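Local structure of C3-degrading proteinase (CppA protein) (Streptococcus pneumoniae, 3E0R) at residues A60-L74 and A181-D195. The protein probably acts as a proteinase that degrades complement component C3, and contains N- and C-terminal regions of the glyoxalase clan. Sequence-based numbering, arbitrary orientation.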
loop_
_atom_site.group_PDB
_atom_site.type_symbol
_atom_site.label_atom_id
_atom_site.label_comp_id
_atom_site.label_asym_id
_atom_site.label_seq_id
_atom_site.Cartn_x
_atom_site.Cartn_y
_atom_site.Cartn_z
ATOM N N ALA A 60 -13.952 -5.903 4.786
ATOM C CA ALA A 60 -14.315 -6.361 6.098
ATOM C C ALA A 60 -15.589 -5.612 6.547
ATOM O O ALA A 60 -15.618 -4.385 6.533
ATOM C CB ALA A 60 -13.159 -6.122 7.049
ATOM N N PRO A 61 -16.655 -6.340 6.937
ATOM C CA PRO A 61 -17.911 -5.687 7.375
ATOM C C PRO A 61 -17.836 -4.940 8.719
ATOM O O PRO A 61 -17.156 -5.390 9.634
ATOM C CB PRO A 61 -18.863 -6.877 7.526
ATOM C CG PRO A 61 -17.947 -8.026 7.881
ATOM C CD PRO A 61 -16.778 -7.812 6.993
ATOM N N SER A 62 -18.552 -3.826 8.854
ATOM C CA SER A 62 -18.580 -3.123 10.141
ATOM C C SER A 62 -19.049 -4.031 11.293
ATOM O O SER A 62 -18.678 -3.802 12.434
ATOM C CB SER A 62 -19.399 -1.818 10.077
ATOM O OG SER A 62 -20.717 -2.027 9.588
HETATM N N MSE A 63 -19.822 -5.074 10.987
HETATM C CA MSE A 63 -20.230 -6.099 11.971
HETATM C C MSE A 63 -19.061 -6.601 12.824
HETATM O O MSE A 63 -19.206 -6.831 14.033
HETATM C CB MSE A 63 -20.865 -7.303 11.234
HETATM C CG MSE A 63 -20.836 -8.676 11.981
HETATM SE SE MSE A 63 -20.501 -10.273 10.824
HETATM C CE MSE A 63 -20.683 -11.713 12.145
ATOM N N ARG A 64 -17.930 -6.799 12.153
ATOM C CA ARG A 64 -16.770 -7.523 12.668
ATOM C C ARG A 64 -15.568 -6.576 12.900
ATOM O O ARG A 64 -14.523 -6.974 13.419
ATOM C CB ARG A 64 -16.363 -8.571 11.610
ATOM C CG ARG A 64 -16.051 -9.978 12.125
ATOM C CD ARG A 64 -14.906 -10.621 11.310
ATOM N NE ARG A 64 -15.223 -10.760 9.875
ATOM C CZ ARG A 64 -14.380 -10.493 8.863
ATOM N NH1 ARG A 64 -13.163 -10.028 9.085
ATOM N NH2 ARG A 64 -14.766 -10.681 7.600
ATOM N N THR A 65 -15.702 -5.333 12.481
ATOM C CA THR A 65 -14.536 -4.524 12.234
ATOM C C THR A 65 -14.754 -3.114 12.776
ATOM O O THR A 65 -15.896 -2.647 12.876
ATOM C CB THR A 65 -14.229 -4.554 10.704
ATOM O OG1 THR A 65 -14.385 -5.898 10.232
ATOM C CG2 THR A 65 -12.824 -4.070 10.399
ATOM N N ARG A 66 -13.665 -2.459 13.167
ATOM C CA ARG A 66 -13.746 -1.084 13.606
ATOM C C ARG A 66 -12.588 -0.237 13.132
ATOM O O ARG A 66 -11.624 -0.726 12.570
ATOM C CB ARG A 66 -13.868 -0.996 15.137
ATOM C CG ARG A 66 -12.637 -1.440 15.867
ATOM C CD ARG A 66 -12.612 -0.991 17.305
ATOM N NE ARG A 66 -11.454 -1.599 17.951
ATOM C CZ ARG A 66 -10.237 -1.073 17.995
ATOM N NH1 ARG A 66 -9.260 -1.748 18.588
ATOM N NH2 ARG A 66 -9.974 0.111 17.454
ATOM N N LYS A 67 -12.729 1.059 13.368
ATOM C CA LYS A 67 -11.800 2.065 12.952
ATOM C C LYS A 67 -10.587 2.018 13.898
ATOM O O LYS A 67 -10.743 1.837 15.108
ATOM C CB LYS A 67 -12.509 3.426 13.027
ATOM C CG LYS A 67 -12.190 4.403 11.882
ATOM C CD LYS A 67 -12.986 4.131 10.541
ATOM C CE LYS A 67 -13.287 5.461 9.702
ATOM N NZ LYS A 67 -12.990 5.424 8.180
ATOM N N VAL A 68 -9.385 2.189 13.354
ATOM C CA VAL A 68 -8.185 2.391 14.203
ATOM C C VAL A 68 -8.338 3.649 15.085
ATOM O O VAL A 68 -8.909 4.656 14.678
ATOM C CB VAL A 68 -6.835 2.462 13.383
ATOM C CG1 VAL A 68 -5.604 2.648 14.339
ATOM C CG2 VAL A 68 -6.667 1.229 12.467
ATOM N N GLU A 69 -7.877 3.532 16.323
ATOM C CA GLU A 69 -7.698 4.662 17.202
ATOM C C GLU A 69 -6.199 4.915 17.286
ATOM O O GLU A 69 -5.406 4.039 17.676
ATOM C CB GLU A 69 -8.249 4.388 18.614
ATOM C CG GLU A 69 -9.776 4.209 18.676
ATOM C CD GLU A 69 -10.537 5.506 18.373
ATOM O OE1 GLU A 69 -10.124 6.583 18.932
ATOM O OE2 GLU A 69 -11.537 5.434 17.582
ATOM N N GLY A 70 -5.816 6.130 16.914
ATOM C CA GLY A 70 -4.414 6.511 16.945
ATOM C C GLY A 70 -3.776 6.181 15.625
ATOM O O GLY A 70 -4.435 6.093 14.607
ATOM N N ARG A 71 -2.463 6.032 15.664
ATOM C CA ARG A 71 -1.695 5.798 14.475
ATOM C C ARG A 71 -2.100 4.455 13.898
ATOM O O ARG A 71 -2.425 3.485 14.644
ATOM C CB ARG A 71 -0.191 5.867 14.767
ATOM C CG ARG A 71 0.368 7.231 14.588
ATOM C CD ARG A 71 1.842 7.315 14.927
ATOM N NE ARG A 71 2.320 8.679 14.724
ATOM C CZ ARG A 71 3.593 9.049 14.637
ATOM N NH1 ARG A 71 4.576 8.159 14.712
ATOM N NH2 ARG A 71 3.881 10.334 14.465
ATOM N N LYS A 72 -2.094 4.394 12.573
ATOM C CA LYS A 72 -2.386 3.125 11.881
ATOM C C LYS A 72 -1.065 2.467 11.613
ATOM O O LYS A 72 -0.035 3.138 11.545
ATOM C CB LYS A 72 -3.125 3.362 10.559
ATOM C CG LYS A 72 -4.501 3.966 10.663
ATOM C CD LYS A 72 -5.205 3.959 9.280
ATOM C CE LYS A 72 -6.072 2.712 9.064
ATOM N NZ LYS A 72 -6.640 2.587 7.669
ATOM N N LYS A 73 -1.093 1.153 11.429
ATOM C CA LYS A 73 0.103 0.394 11.000
ATOM C C LYS A 73 0.631 0.984 9.668
ATOM O O LYS A 73 1.824 1.156 9.477
ATOM C CB LYS A 73 -0.235 -1.088 10.888
ATOM C CG LYS A 73 -0.633 -1.722 12.208
ATOM C CD LYS A 73 -0.913 -3.229 12.018
ATOM C CE LYS A 73 -1.851 -3.805 13.091
ATOM N NZ LYS A 73 -2.022 -5.299 13.007
ATOM N N LEU A 74 -0.281 1.366 8.786
ATOM C CA LEU A 74 0.076 2.086 7.565
ATOM C C LEU A 74 0.191 3.538 7.947
ATOM O O LEU A 74 -0.801 4.172 8.258
ATOM C CB LEU A 74 -0.965 1.910 6.433
ATOM C CG LEU A 74 -0.544 2.617 5.109
ATOM C CD1 LEU A 74 0.513 1.881 4.429
ATOM C CD2 LEU A 74 -1.695 2.824 4.179
ATOM N N ALA A 181 6.691 4.584 16.545
ATOM C CA ALA A 181 5.304 4.989 16.710
ATOM C C ALA A 181 4.715 4.342 17.951
ATOM O O ALA A 181 5.120 3.255 18.326
ATOM C CB ALA A 181 4.497 4.596 15.499
ATOM N N GLN A 182 3.780 5.023 18.599
ATOM C CA GLN A 182 2.985 4.459 19.677
ATOM C C GLN A 182 1.539 4.602 19.304
ATOM O O GLN A 182 1.142 5.585 18.678
ATOM C CB GLN A 182 3.178 5.170 21.033
ATOM C CG GLN A 182 4.530 4.971 21.658
ATOM C CD GLN A 182 5.562 5.883 21.016
ATOM O OE1 GLN A 182 5.340 7.109 20.911
ATOM N NE2 GLN A 182 6.689 5.301 20.556
ATOM N N GLY A 183 0.766 3.610 19.726
ATOM C CA GLY A 183 -0.669 3.588 19.577
ATOM C C GLY A 183 -1.192 2.202 19.922
ATOM O O GLY A 183 -0.504 1.185 19.705
ATOM N N GLN A 184 -2.418 2.178 20.447
ATOM C CA GLN A 184 -3.075 0.954 20.921
ATOM C C GLN A 184 -3.217 -0.116 19.836
ATOM O O GLN A 184 -3.038 -1.295 20.109
ATOM C CB GLN A 184 -4.451 1.280 21.548
ATOM C CG GLN A 184 -5.448 2.060 20.647
ATOM C CD GLN A 184 -6.906 1.955 21.140
ATOM O OE1 GLN A 184 -7.280 2.594 22.115
ATOM N NE2 GLN A 184 -7.739 1.160 20.430
ATOM N N ASP A 185 -3.492 0.298 18.605
ATOM C CA ASP A 185 -3.820 -0.629 17.504
ATOM C C ASP A 185 -2.663 -1.013 16.574
ATOM O O ASP A 185 -2.872 -1.689 15.530
ATOM C CB ASP A 185 -4.983 -0.026 16.677
ATOM C CG ASP A 185 -6.254 0.154 17.500
ATOM O OD1 ASP A 185 -6.323 -0.386 18.626
ATOM O OD2 ASP A 185 -7.174 0.847 17.022
ATOM N N LEU A 186 -1.446 -0.640 16.940
ATOM C CA LEU A 186 -0.279 -0.861 16.081
ATOM C C LEU A 186 0.151 -2.312 16.005
ATOM O O LEU A 186 0.930 -2.682 15.133
ATOM C CB LEU A 186 0.906 -0.012 16.573
ATOM C CG LEU A 186 0.910 1.478 16.272
ATOM C CD1 LEU A 186 2.209 2.115 16.837
ATOM C CD2 LEU A 186 0.729 1.675 14.773
ATOM N N THR A 187 -0.313 -3.131 16.951
ATOM C CA THR A 187 -0.091 -4.594 16.913
ATOM C C THR A 187 -1.381 -5.452 17.020
ATOM O O THR A 187 -1.313 -6.678 17.200
ATOM C CB THR A 187 0.909 -5.010 17.997
ATOM O OG1 THR A 187 0.279 -4.947 19.282
ATOM C CG2 THR A 187 2.159 -4.094 17.969
ATOM N N VAL A 188 -2.544 -4.832 16.833
ATOM C CA VAL A 188 -3.839 -5.518 16.964
ATOM C C VAL A 188 -4.001 -6.672 15.927
ATOM O O VAL A 188 -3.551 -6.580 14.778
ATOM C CB VAL A 188 -5.022 -4.466 16.847
ATOM C CG1 VAL A 188 -5.235 -4.015 15.416
ATOM C CG2 VAL A 188 -6.295 -4.989 17.383
ATOM N N ASP A 189 -4.652 -7.762 16.318
ATOM C CA ASP A 189 -5.009 -8.777 15.342
ATOM C C ASP A 189 -5.717 -8.144 14.099
ATOM O O ASP A 189 -6.561 -7.245 14.240
ATOM C CB ASP A 189 -5.889 -9.849 15.980
ATOM C CG ASP A 189 -6.181 -10.986 15.035
ATOM O OD1 ASP A 189 -5.288 -11.322 14.217
ATOM O OD2 ASP A 189 -7.284 -11.564 15.117
ATOM N N ASN A 190 -5.373 -8.633 12.906
ATOM C CA ASN A 190 -5.730 -7.941 11.676
ATOM C C ASN A 190 -7.191 -7.987 11.270
ATOM O O ASN A 190 -7.603 -7.302 10.320
ATOM C CB ASN A 190 -4.818 -8.352 10.504
ATOM C CG ASN A 190 -5.068 -9.749 9.975
ATOM O OD1 ASN A 190 -4.882 -9.974 8.794
ATOM N ND2 ASN A 190 -5.387 -10.691 10.829
ATOM N N THR A 191 -7.965 -8.789 11.995
ATOM C CA THR A 191 -9.405 -8.822 11.869
ATOM C C THR A 191 -10.075 -7.684 12.662
ATOM O O THR A 191 -11.264 -7.429 12.479
ATOM C CB THR A 191 -9.932 -10.130 12.449
ATOM O OG1 THR A 191 -9.449 -10.238 13.790
ATOM C CG2 THR A 191 -9.436 -11.317 11.655
ATOM N N VAL A 192 -9.334 -7.018 13.546
ATOM C CA VAL A 192 -9.967 -6.117 14.513
ATOM C C VAL A 192 -10.327 -4.742 13.892
ATOM O O VAL A 192 -11.406 -4.167 14.230
ATOM C CB VAL A 192 -9.148 -5.999 15.867
ATOM C CG1 VAL A 192 -9.735 -4.907 16.802
ATOM C CG2 VAL A 192 -9.074 -7.387 16.608
ATOM N N THR A 193 -9.460 -4.254 12.997
ATOM C CA THR A 193 -9.491 -2.871 12.504
ATOM C C THR A 193 -9.393 -2.845 10.997
ATOM O O THR A 193 -8.932 -3.827 10.416
ATOM C CB THR A 193 -8.295 -2.036 13.073
ATOM O OG1 THR A 193 -7.065 -2.707 12.737
ATOM C CG2 THR A 193 -8.416 -1.824 14.648
ATOM N N TRP A 194 -9.808 -1.739 10.370
ATOM C CA TRP A 194 -9.496 -1.446 8.921
ATOM C C TRP A 194 -8.111 -0.873 8.772
ATOM O O TRP A 194 -7.871 0.287 9.116
ATOM C CB TRP A 194 -10.538 -0.485 8.305
ATOM C CG TRP A 194 -11.929 -1.123 8.175
ATOM C CD1 TRP A 194 -12.296 -2.131 7.311
ATOM C CD2 TRP A 194 -13.111 -0.828 8.963
ATOM N NE1 TRP A 194 -13.613 -2.472 7.511
ATOM C CE2 TRP A 194 -14.146 -1.669 8.491
ATOM C CE3 TRP A 194 -13.400 0.098 9.977
ATOM C CZ2 TRP A 194 -15.424 -1.634 9.015
ATOM C CZ3 TRP A 194 -14.678 0.138 10.500
ATOM C CH2 TRP A 194 -15.679 -0.731 10.017
ATOM N N ASP A 195 -7.151 -1.670 8.322
ATOM C CA ASP A 195 -5.740 -1.208 8.285
ATOM C C ASP A 195 -5.013 -2.072 7.293
ATOM O O ASP A 195 -5.631 -2.923 6.711
ATOM C CB ASP A 195 -5.080 -1.379 9.669
ATOM C CG ASP A 195 -3.852 -0.453 9.885
ATOM O OD1 ASP A 195 -3.260 0.140 8.940
ATOM O OD2 ASP A 195 -3.520 -0.310 11.055
HETATM O O HOH W 1 -9.317 2.311 10.591
HETATM O O HOH W 2 -2.921 2.942 17.342
HETATM O O HOH W 3 -1.205 6.622 18.187
#
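Arg-66 and Asp-185 form the charged contact, the guanidinium meeting the carboxylate end-on with one nitrogen to each oxygen: NH2 lies 2.9 Å from OD2, and NH1 bonds OD1 almost straight (176°). The two planes are 50° apart; NH1 meets OD1 from above the carboxylate plane, and NH2 meets OD2 on its syn side, tilted out of that plane. Each oxygen has a second donor on its opposite face, Gln-184 NE2 for OD1 and the Glu-69 amide for OD2, which fixes the carboxylate's rotation. Thr-193 CG2 lies over one guanidinium face, toward its rim.

Asp-195 also accepts backbone amides of 60-74. With CG anti to its own N, it takes Lys-73 N on the syn lone pair of OD2 at 2.9 Å, while OD1 accepts Leu-74 N. The extended Lys-73 chain ends at Val-188 O, 2.7 Å from NZ, which also bonds Asn-235 O.

Around Trp-194, Thr-65 CG2 makes a CH-pi contact, 3.4 Å from the five-membered ring centroid and 12° off its normal. The indole NE1 donates in the ring plane to Ala-60 O at 2.9 Å.

Between backbones, Arg-66 N donates to Val-192 O and Trp-194 N to Arg-66 O, while one water joins Val-68 N to Trp-194 O.

The two direct backbone bonds make Arg-66 and Thr-193 an isolated beta bridge (CA-CA 4.7 Å) joining two strand-connecting loops, 53-59 to 74-81 and 176-180 to 196-203, and linking the N- and C-terminal regions of CppA, both of glyoxalase-clan families.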